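Local atomic coordinates of paenibacillus xanthan lyase (PDB entry 6F2P), a protein that catalyses the eliminative cleavage of the terminal mannosyl-glucuronosyl linkage in xanthan side chains, as a polysaccharide lyase of family 8. Residues S498-T503 and T508-E513; S857-M862 and N895-S900; L991-Q996 and N1003-Y1008. One frame throughout, in Å; residues are numbered along the deposited sequence.

In the fold
The three contacts follow one another along the chain without interlocking. Contact 1 lies in the super-sandwich domain of the family 8 lyase fold, where the chain passes from the nine-stranded sheet of strand 493-501 to the five-stranded sheet of strand 508-516. Contact 2 joins strands 857-867 and 891-900, which flank strand 817-826 in one sheet of a later beta domain. Contact 3 bridges the two sheets of the golvesin-type C-terminal domain. Nearest atoms are about 34 Å apart between contacts 1 and 2, about 14 Å between contacts 2 and 3, and about 54 Å between contacts 1 and 3. Each lies in a different part of this elongated enzyme, too far from the others to touch.

Contact 1. Residues S498-T503 and T508-E513; sequences SGIAST and TETIVE
Thr508, Ile500 and Ser502 carry most of this contact, which is buried where the chain leaves one sheet of the super-sandwich domain and enters the other. The methyl CG2 of Ile500 reaches the methyl CG2 of Thr508 at 4.2 Å, and the two side chains lie alongside each other, pointing in opposite directions. The branches sort themselves through the first torsion of Thr508 (chi1 -58°): it sets CG2 anti to the backbone N, facing the isoleucine, and leaves OG1 beside that nitrogen. There OG1 lies 4.1 Å from CB of Ser502, touching the serine by its carbon. The polar ends turn elsewhere, OG of Ser502 to Asp504 and OG1 of Thr508, weakly, to the carbonyl of Ile506. Further along, CD1 of Ile500 comes 4.5 Å from OG1 of Thr510, a hydroxyl already hydrogen-bonded to Thr439 and His606.

The strands are not paired with each other. Ile500 sits in a G1 beta bulge, formed with Gly499 opposite Gly613, while the backbone of Thr508 bonds to His606. Ile500 also packs on His606 and Tyr615, so the methyl contact is one piece of the layer between the sheets. With each hydroxyl bonded to a partner outside the pair of segments, what remains between them is non-bonded packing: methyl on methyl, and van der Waals contacts of carbon with hydroxyl oxygen.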
loop_
_atom_site.group_PDB
_atom_site.type_symbol
_atom_site.label_atom_id
_atom_site.label_comp_id
_atom_site.label_asym_id
_atom_site.label_seq_id
_atom_site.Cartn_x
_atom_site.Cartn_y
_atom_site.Cartn_z
ATOM N N SER A 498 11.756 6.398 -15.817
ATOM C CA SER A 498 13.022 5.927 -16.341
ATOM C C SER A 498 12.944 4.417 -16.378
ATOM O O SER A 498 11.964 3.832 -15.910
ATOM C CB SER A 498 14.160 6.328 -15.416
ATOM O OG SER A 498 14.086 5.565 -14.226
ATOM N N GLY A 499 13.980 3.787 -16.917
ATOM C CA GLY A 499 13.989 2.345 -17.090
ATOM C C GLY A 499 12.925 1.876 -18.064
ATOM O O GLY A 499 12.542 0.713 -18.047
ATOM N N ILE A 500 12.443 2.783 -18.909
ATOM C CA ILE A 500 11.389 2.458 -19.857
ATOM C C ILE A 500 11.940 1.587 -20.972
ATOM O O ILE A 500 12.711 2.055 -21.802
ATOM C CB ILE A 500 10.759 3.717 -20.474
ATOM C CG1 ILE A 500 10.278 4.667 -19.377
ATOM C CG2 ILE A 500 9.597 3.329 -21.374
ATOM C CD1 ILE A 500 9.771 5.991 -19.892
ATOM N N ALA A 501 11.538 0.319 -20.975
ATOM C CA ALA A 501 12.082 -0.669 -21.898
ATOM C C ALA A 501 11.005 -1.588 -22.500
ATOM O O ALA A 501 10.076 -2.031 -21.815
ATOM C CB ALA A 501 13.157 -1.491 -21.202
ATOM N N SER A 502 11.143 -1.876 -23.788
ATOM C CA SER A 502 10.189 -2.725 -24.477
ATOM C C SER A 502 10.839 -3.423 -25.663
ATOM O O SER A 502 11.761 -2.890 -26.278
ATOM C CB SER A 502 8.990 -1.896 -24.948
ATOM O OG SER A 502 8.221 -2.620 -25.887
ATOM N N THR A 503 10.357 -4.620 -25.974
ATOM C CA THR A 503 10.759 -5.312 -27.189
ATOM C C THR A 503 9.529 -5.695 -28.001
ATOM O O THR A 503 9.549 -6.678 -28.736
ATOM C CB THR A 503 11.565 -6.581 -26.882
ATOM O OG1 THR A 503 10.901 -7.336 -25.860
ATOM C CG2 THR A 503 12.962 -6.222 -26.414
ATOM N N THR A 508 6.331 3.540 -28.038
ATOM C CA THR A 508 5.945 3.605 -26.640
ATOM C C THR A 508 5.653 5.053 -26.231
ATOM O O THR A 508 6.377 5.975 -26.606
ATOM C CB THR A 508 7.036 2.970 -25.762
ATOM O OG1 THR A 508 7.242 1.616 -26.190
ATOM C CG2 THR A 508 6.644 2.974 -24.288
ATOM N N GLU A 509 4.577 5.256 -25.479
ATOM C CA GLU A 509 4.133 6.609 -25.156
ATOM C C GLU A 509 3.899 6.810 -23.664
ATOM O O GLU A 509 3.533 5.879 -22.944
ATOM C CB GLU A 509 2.839 6.935 -25.905
ATOM C CG GLU A 509 2.938 6.837 -27.413
ATOM C CD GLU A 509 1.622 7.126 -28.110
ATOM O OE1 GLU A 509 1.654 7.493 -29.308
ATOM O OE2 GLU A 509 0.559 6.990 -27.469
ATOM N N THR A 510 4.114 8.038 -23.206
ATOM C CA THR A 510 3.738 8.427 -21.851
ATOM C C THR A 510 2.823 9.637 -21.932
ATOM O O THR A 510 3.199 10.666 -22.498
ATOM C CB THR A 510 4.964 8.763 -20.994
ATOM O OG1 THR A 510 5.632 7.546 -20.627
ATOM C CG2 THR A 510 4.549 9.530 -19.728
ATOM N N ILE A 511 1.618 9.513 -21.379
ATOM C CA ILE A 511 0.620 10.558 -21.560
ATOM C C ILE A 511 0.697 11.604 -20.466
ATOM O O ILE A 511 0.490 11.298 -19.292
ATOM C CB ILE A 511 -0.810 9.989 -21.607
ATOM C CG1 ILE A 511 -0.878 8.762 -22.527
ATOM C CG2 ILE A 511 -1.790 11.073 -22.027
ATOM C CD1 ILE A 511 -0.317 8.989 -23.912
ATOM N N VAL A 512 1.001 12.840 -20.850
ATOM C CA VAL A 512 1.055 13.922 -19.873
ATOM C C VAL A 512 -0.347 14.417 -19.548
ATOM O O VAL A 512 -0.688 14.657 -18.384
ATOM C CB VAL A 512 1.910 15.110 -20.361
ATOM C CG1 VAL A 512 1.688 16.328 -19.474
ATOM C CG2 VAL A 512 3.371 14.738 -20.379
ATOM N N GLU A 513 -1.160 14.558 -20.587
ATOM C CA GLU A 513 -2.479 15.148 -20.445
ATOM C C GLU A 513 -3.439 14.555 -21.471
ATOM O O GLU A 513 -3.023 14.107 -22.543
ATOM C CB GLU A 513 -2.376 16.665 -20.603
ATOM C CG GLU A 513 -3.653 17.430 -20.345
ATOM C CD GLU A 513 -4.340 17.031 -19.047
ATOM O OE1 GLU A 513 -4.113 17.703 -18.021
ATOM O OE2 GLU A 513 -5.126 16.058 -19.056
#

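Contact 2. Residues S857-M862 and N895-S900; sequences SKEFTM and NFSLVS
The first torsion of Glu859 (chi1 -161°) extends its CG away from the backbone N, and the next (chi2 77°) bends the carboxylate over toward Asn895 and Ser897. On the other strand, chi1 of 64° places the amide of Asn895 between its own backbone N and carbonyl carbon. With the hydroxyl of Ser897, three polar ends converge without touching: OE2 of Glu859 is 4.3 Å from OD1 of Asn895 and also 4.3 Å from OG of Ser897.

A single water is modelled among them. It donates to OD1 of Asn895 at 2.8 Å; its bonds to OE2 of Glu859 and OG of Ser897 are modelled too short to be trusted in detail.

Strands 857-867 and 891-900 both pair with strand 817-826, which runs between them, so the link spans the intervening strand. Phe896, its CB directed away from the contact, packs instead on Phe875 and Leu877 of the facing sheet, which puts the water on the outer side of the sandwich. A calcium ion lies about 5 Å from the Asn895 side chain, probably the one bound by the preceding Asp894, and a methylpentanediol near Ser897 probably comes from the crystallisation liquor. Direct contact between the carboxylate and the amide oxygen would probably be unfavourable if the carboxylate is ionised; a water placed here could give a hydrogen to each, though the bond to OE2 remains doubtful.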
loop_
_atom_site.group_PDB
_atom_site.type_symbol
_atom_site.label_atom_id
_atom_site.label_comp_id
_atom_site.label_asym_id
_atom_site.label_seq_id
_atom_site.Cartn_x
_atom_site.Cartn_y
_atom_site.Cartn_z
ATOM N N SER A 857 20.746 -32.742 22.050
ATOM C CA SER A 857 21.010 -31.665 21.110
ATOM C C SER A 857 22.485 -31.617 20.761
ATOM O O SER A 857 23.324 -32.078 21.527
ATOM C CB SER A 857 20.587 -30.332 21.715
ATOM O OG SER A 857 21.285 -30.078 22.921
ATOM N N LYS A 858 22.798 -31.056 19.599
ATOM C CA LYS A 858 24.182 -30.852 19.188
ATOM C C LYS A 858 24.318 -29.505 18.500
ATOM O O LYS A 858 23.357 -28.982 17.943
ATOM C CB LYS A 858 24.645 -31.957 18.233
ATOM C CG LYS A 858 24.687 -33.350 18.834
ATOM C CD LYS A 858 25.498 -34.296 17.963
ATOM C CE LYS A 858 24.914 -34.432 16.557
ATOM N NZ LYS A 858 25.702 -35.386 15.702
ATOM N N GLU A 859 25.518 -28.944 18.537
ATOM C CA GLU A 859 25.787 -27.691 17.851
ATOM C C GLU A 859 26.496 -27.975 16.536
ATOM O O GLU A 859 27.665 -28.367 16.530
ATOM C CB GLU A 859 26.670 -26.792 18.707
ATOM C CG GLU A 859 26.616 -25.349 18.285
ATOM C CD GLU A 859 25.352 -24.670 18.758
ATOM O OE1 GLU A 859 24.782 -25.116 19.781
ATOM O OE2 GLU A 859 24.928 -23.688 18.113
ATOM N N PHE A 860 25.794 -27.779 15.424
ATOM C CA PHE A 860 26.377 -28.005 14.111
ATOM C C PHE A 860 27.072 -26.753 13.608
ATOM O O PHE A 860 26.505 -25.665 13.649
ATOM C CB PHE A 860 25.303 -28.442 13.107
ATOM C CG PHE A 860 24.796 -29.833 13.334
ATOM C CD1 PHE A 860 23.869 -30.096 14.338
ATOM C CD2 PHE A 860 25.249 -30.885 12.553
ATOM C CE1 PHE A 860 23.399 -31.384 14.558
ATOM C CE2 PHE A 860 24.782 -32.177 12.763
ATOM C CZ PHE A 860 23.855 -32.427 13.769
ATOM N N THR A 861 28.302 -26.910 13.134
ATOM C CA THR A 861 28.994 -25.827 12.453
ATOM C C THR A 861 28.747 -25.970 10.957
ATOM O O THR A 861 29.283 -26.872 10.314
ATOM C CB THR A 861 30.503 -25.857 12.728
ATOM O OG1 THR A 861 30.727 -25.906 14.138
ATOM C CG2 THR A 861 31.166 -24.614 12.170
ATOM N N MET A 862 27.922 -25.086 10.408
ATOM C CA MET A 862 27.538 -25.181 9.007
ATOM C C MET A 862 28.681 -24.725 8.120
ATOM O O MET A 862 28.977 -25.343 7.097
ATOM C CB MET A 862 26.297 -24.334 8.725
ATOM C CG MET A 862 25.168 -24.495 9.734
ATOM S SD MET A 862 24.533 -26.173 9.797
ATOM C CE MET A 862 23.965 -26.396 8.110
ATOM N N ASN A 895 18.081 -22.901 17.086
ATOM C CA ASN A 895 18.552 -21.547 16.804
ATOM C C ASN A 895 19.737 -21.482 15.844
ATOM O O ASN A 895 20.231 -22.506 15.377
ATOM C CB ASN A 895 18.871 -20.791 18.102
ATOM C CG ASN A 895 20.026 -21.404 18.886
ATOM O OD1 ASN A 895 20.929 -22.020 18.321
ATOM N ND2 ASN A 895 20.004 -21.220 20.201
ATOM N N PHE A 896 20.168 -20.261 15.547
ATOM C CA PHE A 896 21.423 -20.020 14.857
ATOM C C PHE A 896 22.310 -19.196 15.782
ATOM O O PHE A 896 21.815 -18.446 16.623
ATOM C CB PHE A 896 21.206 -19.231 13.566
ATOM C CG PHE A 896 20.504 -19.996 12.478
ATOM C CD1 PHE A 896 21.180 -20.956 11.745
ATOM C CD2 PHE A 896 19.179 -19.728 12.166
ATOM C CE1 PHE A 896 20.548 -21.653 10.739
ATOM C CE2 PHE A 896 18.536 -20.422 11.151
ATOM C CZ PHE A 896 19.225 -21.390 10.438
ATOM N N SER A 897 23.618 -19.349 15.628
ATOM C CA SER A 897 24.574 -18.450 16.246
ATOM C C SER A 897 25.557 -18.026 15.173
ATOM O O SER A 897 25.924 -18.829 14.325
ATOM C CB SER A 897 25.327 -19.150 17.378
ATOM O OG SER A 897 24.472 -19.438 18.467
ATOM N N LEU A 898 25.970 -16.766 15.193
ATOM C CA LEU A 898 27.069 -16.323 14.343
ATOM C C LEU A 898 28.254 -16.020 15.244
ATOM O O LEU A 898 28.183 -15.132 16.092
ATOM C CB LEU A 898 26.699 -15.074 13.547
ATOM C CG LEU A 898 25.350 -15.065 12.835
ATOM C CD1 LEU A 898 25.228 -13.804 11.998
ATOM C CD2 LEU A 898 25.168 -16.303 11.990
ATOM N N VAL A 899 29.332 -16.772 15.058
ATOM C CA VAL A 899 30.526 -16.656 15.882
ATOM C C VAL A 899 31.631 -15.987 15.076
ATOM O O VAL A 899 31.775 -16.261 13.889
ATOM C CB VAL A 899 31.009 -18.048 16.309
ATOM C CG1 VAL A 899 32.196 -17.939 17.252
ATOM C CG2 VAL A 899 29.865 -18.820 16.951
ATOM N N SER A 900 32.407 -15.109 15.707
ATOM C CA SER A 900 33.480 -14.414 14.991
ATOM C C SER A 900 34.612 -15.372 14.638
ATOM O O SER A 900 34.745 -16.442 15.231
ATOM C CB SER A 900 34.009 -13.226 15.793
ATOM O OG SER A 900 34.395 -13.628 17.092
HETATM O O HOH W 1 23.662 -21.744 18.839
#

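Contact 3. Residues L991-Q996 and N1003-Y1008; sequences LNVNQQ and NLLGTY
At one margin of the golvesin-type beta-sandwich, strand 987-993, outermost in its five-stranded sheet, meets the beginning of strand 1003-1010 from the other sheet. Leu1005 is central here. Its backbone forms a classic beta bulge with Gly1006 opposite Val964, and two residues of the facing strand pack against it. From Leu991 the two methyls divide the work: CD1 lies 3.9 Å from the carbonyl O of Leu1005, and CD2 lies 4.3 Å from its CB. A first torsion of 78° tucks CG of Leu991 between its N and C, and from there both methyls meet Leu1005. Val993 takes the far end of that leucine, its CG1 meeting CD2 of Leu1005 at 4.0 Å, with the two side chains crossing nearly at right angles.

Val993 extends the apolar patch by also resting on Trp968, Val978 and Val980. Methylpentanediol molecules, probably from the crystallisation liquor, lie close to the side chains of Leu991 and Val993. Between the two segments the chemistry is that of aliphatic side chains packed on Leu1005, with one leucine methyl set against its carbonyl O, and the contact itself supplies no polar bond.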
loop_
_atom_site.group_PDB
_atom_site.type_symbol
_atom_site.label_atom_id
_atom_site.label_comp_id
_atom_site.label_asym_id
_atom_site.label_seq_id
_atom_site.Cartn_x
_atom_site.Cartn_y
_atom_site.Cartn_z
ATOM N N LEU A 991 59.356 -11.138 29.526
ATOM C CA LEU A 991 60.111 -12.370 29.344
ATOM C C LEU A 991 61.318 -12.091 28.467
ATOM O O LEU A 991 61.375 -11.058 27.803
ATOM C CB LEU A 991 59.248 -13.462 28.711
ATOM C CG LEU A 991 58.973 -13.422 27.204
ATOM C CD1 LEU A 991 58.560 -14.798 26.717
ATOM C CD2 LEU A 991 57.895 -12.405 26.870
ATOM N N ASN A 992 62.284 -13.004 28.472
ATOM C CA ASN A 992 63.414 -12.914 27.555
ATOM C C ASN A 992 63.243 -13.904 26.415
ATOM O O ASN A 992 62.784 -15.023 26.628
ATOM C CB ASN A 992 64.748 -13.168 28.272
ATOM C CG ASN A 992 65.153 -12.022 29.182
ATOM O OD1 ASN A 992 64.565 -10.938 29.142
ATOM N ND2 ASN A 992 66.178 -12.252 30.002
ATOM N N VAL A 993 63.607 -13.491 25.205
ATOM C CA VAL A 993 63.593 -14.403 24.060
ATOM C C VAL A 993 65.002 -14.632 23.491
ATOM O O VAL A 993 65.827 -13.712 23.452
ATOM C CB VAL A 993 62.612 -13.936 22.947
ATOM C CG1 VAL A 993 61.181 -14.031 23.434
ATOM C CG2 VAL A 993 62.921 -12.518 22.501
ATOM N N ASN A 994 65.270 -15.865 23.070
ATOM C CA ASN A 994 66.563 -16.227 22.494
ATOM C C ASN A 994 66.540 -16.156 20.967
ATOM O O ASN A 994 66.123 -17.104 20.295
ATOM C CB ASN A 994 66.971 -17.623 22.957
ATOM C CG ASN A 994 68.331 -18.031 22.444
ATOM O OD1 ASN A 994 69.064 -17.217 21.892
ATOM N ND2 ASN A 994 68.679 -19.300 22.630
ATOM N N GLN A 995 67.004 -15.028 20.434
ATOM C CA GLN A 995 66.869 -14.720 19.010
ATOM C C GLN A 995 67.916 -15.354 18.099
ATOM O O GLN A 995 67.920 -15.101 16.894
ATOM C CB GLN A 995 66.838 -13.207 18.784
ATOM C CG GLN A 995 65.492 -12.583 19.063
ATOM C CD GLN A 995 65.472 -11.101 18.782
ATOM O OE1 GLN A 995 66.508 -10.498 18.518
ATOM N NE2 GLN A 995 64.288 -10.502 18.830
ATOM N N GLN A 996 68.806 -16.169 18.650
ATOM C CA GLN A 996 69.691 -16.941 17.785
ATOM C C GLN A 996 69.096 -18.331 17.560
ATOM O O GLN A 996 69.796 -19.342 17.575
ATOM C CB GLN A 996 71.123 -16.996 18.332
ATOM C CG GLN A 996 71.263 -17.575 19.723
ATOM C CD GLN A 996 72.712 -17.713 20.145
ATOM O OE1 GLN A 996 73.488 -16.755 20.081
ATOM N NE2 GLN A 996 73.088 -18.913 20.576
ATOM N N ASN A 1003 56.427 -17.289 17.260
ATOM C CA ASN A 1003 56.779 -17.786 18.578
ATOM C C ASN A 1003 55.792 -17.305 19.621
ATOM O O ASN A 1003 55.604 -16.102 19.802
ATOM C CB ASN A 1003 58.208 -17.367 18.944
ATOM C CG ASN A 1003 59.252 -18.116 18.141
ATOM O OD1 ASN A 1003 59.246 -19.348 18.099
ATOM N ND2 ASN A 1003 60.137 -17.379 17.475
ATOM N N LEU A 1004 55.155 -18.246 20.304
ATOM C CA LEU A 1004 54.181 -17.891 21.322
ATOM C C LEU A 1004 54.866 -17.308 22.560
ATOM O O LEU A 1004 55.615 -18.002 23.244
ATOM C CB LEU A 1004 53.344 -19.112 21.694
ATOM C CG LEU A 1004 52.178 -18.837 22.634
ATOM C CD1 LEU A 1004 51.353 -17.687 22.088
ATOM C CD2 LEU A 1004 51.325 -20.083 22.791
ATOM N N LEU A 1005 54.602 -16.033 22.836
ATOM C CA LEU A 1005 55.164 -15.353 24.005
ATOM C C LEU A 1005 54.301 -15.564 25.238
ATOM O O LEU A 1005 54.811 -15.810 26.329
ATOM C CB LEU A 1005 55.308 -13.849 23.754
ATOM C CG LEU A 1005 56.070 -13.422 22.500
ATOM C CD1 LEU A 1005 56.386 -11.943 22.550
ATOM C CD2 LEU A 1005 57.338 -14.241 22.337
ATOM N N GLY A 1006 52.988 -15.455 25.061
ATOM C CA GLY A 1006 52.059 -15.632 26.160
ATOM C C GLY A 1006 50.616 -15.446 25.747
ATOM O O GLY A 1006 50.314 -15.213 24.576
ATOM N N THR A 1007 49.716 -15.555 26.716
ATOM C CA THR A 1007 48.295 -15.397 26.457
ATOM C C THR A 1007 47.698 -14.483 27.529
ATOM O O THR A 1007 47.795 -14.766 28.721
ATOM C CB THR A 1007 47.598 -16.767 26.419
ATOM O OG1 THR A 1007 48.310 -17.634 25.528
ATOM C CG2 THR A 1007 46.172 -16.642 25.932
ATOM N N TYR A 1008 47.106 -13.370 27.102
ATOM C CA TYR A 1008 46.682 -12.317 28.027
ATOM C C TYR A 1008 45.328 -11.735 27.650
ATOM O O TYR A 1008 44.840 -11.942 26.538
ATOM C CB TYR A 1008 47.727 -11.193 28.067
ATOM C CG TYR A 1008 49.134 -11.689 28.313
ATOM C CD1 TYR A 1008 49.633 -11.805 29.605
ATOM C CD2 TYR A 1008 49.964 -12.054 27.252
ATOM C CE1 TYR A 1008 50.913 -12.270 29.837
ATOM C CE2 TYR A 1008 51.250 -12.521 27.477
ATOM C CZ TYR A 1008 51.719 -12.627 28.771
ATOM O OH TYR A 1008 52.993 -13.093 29.007
#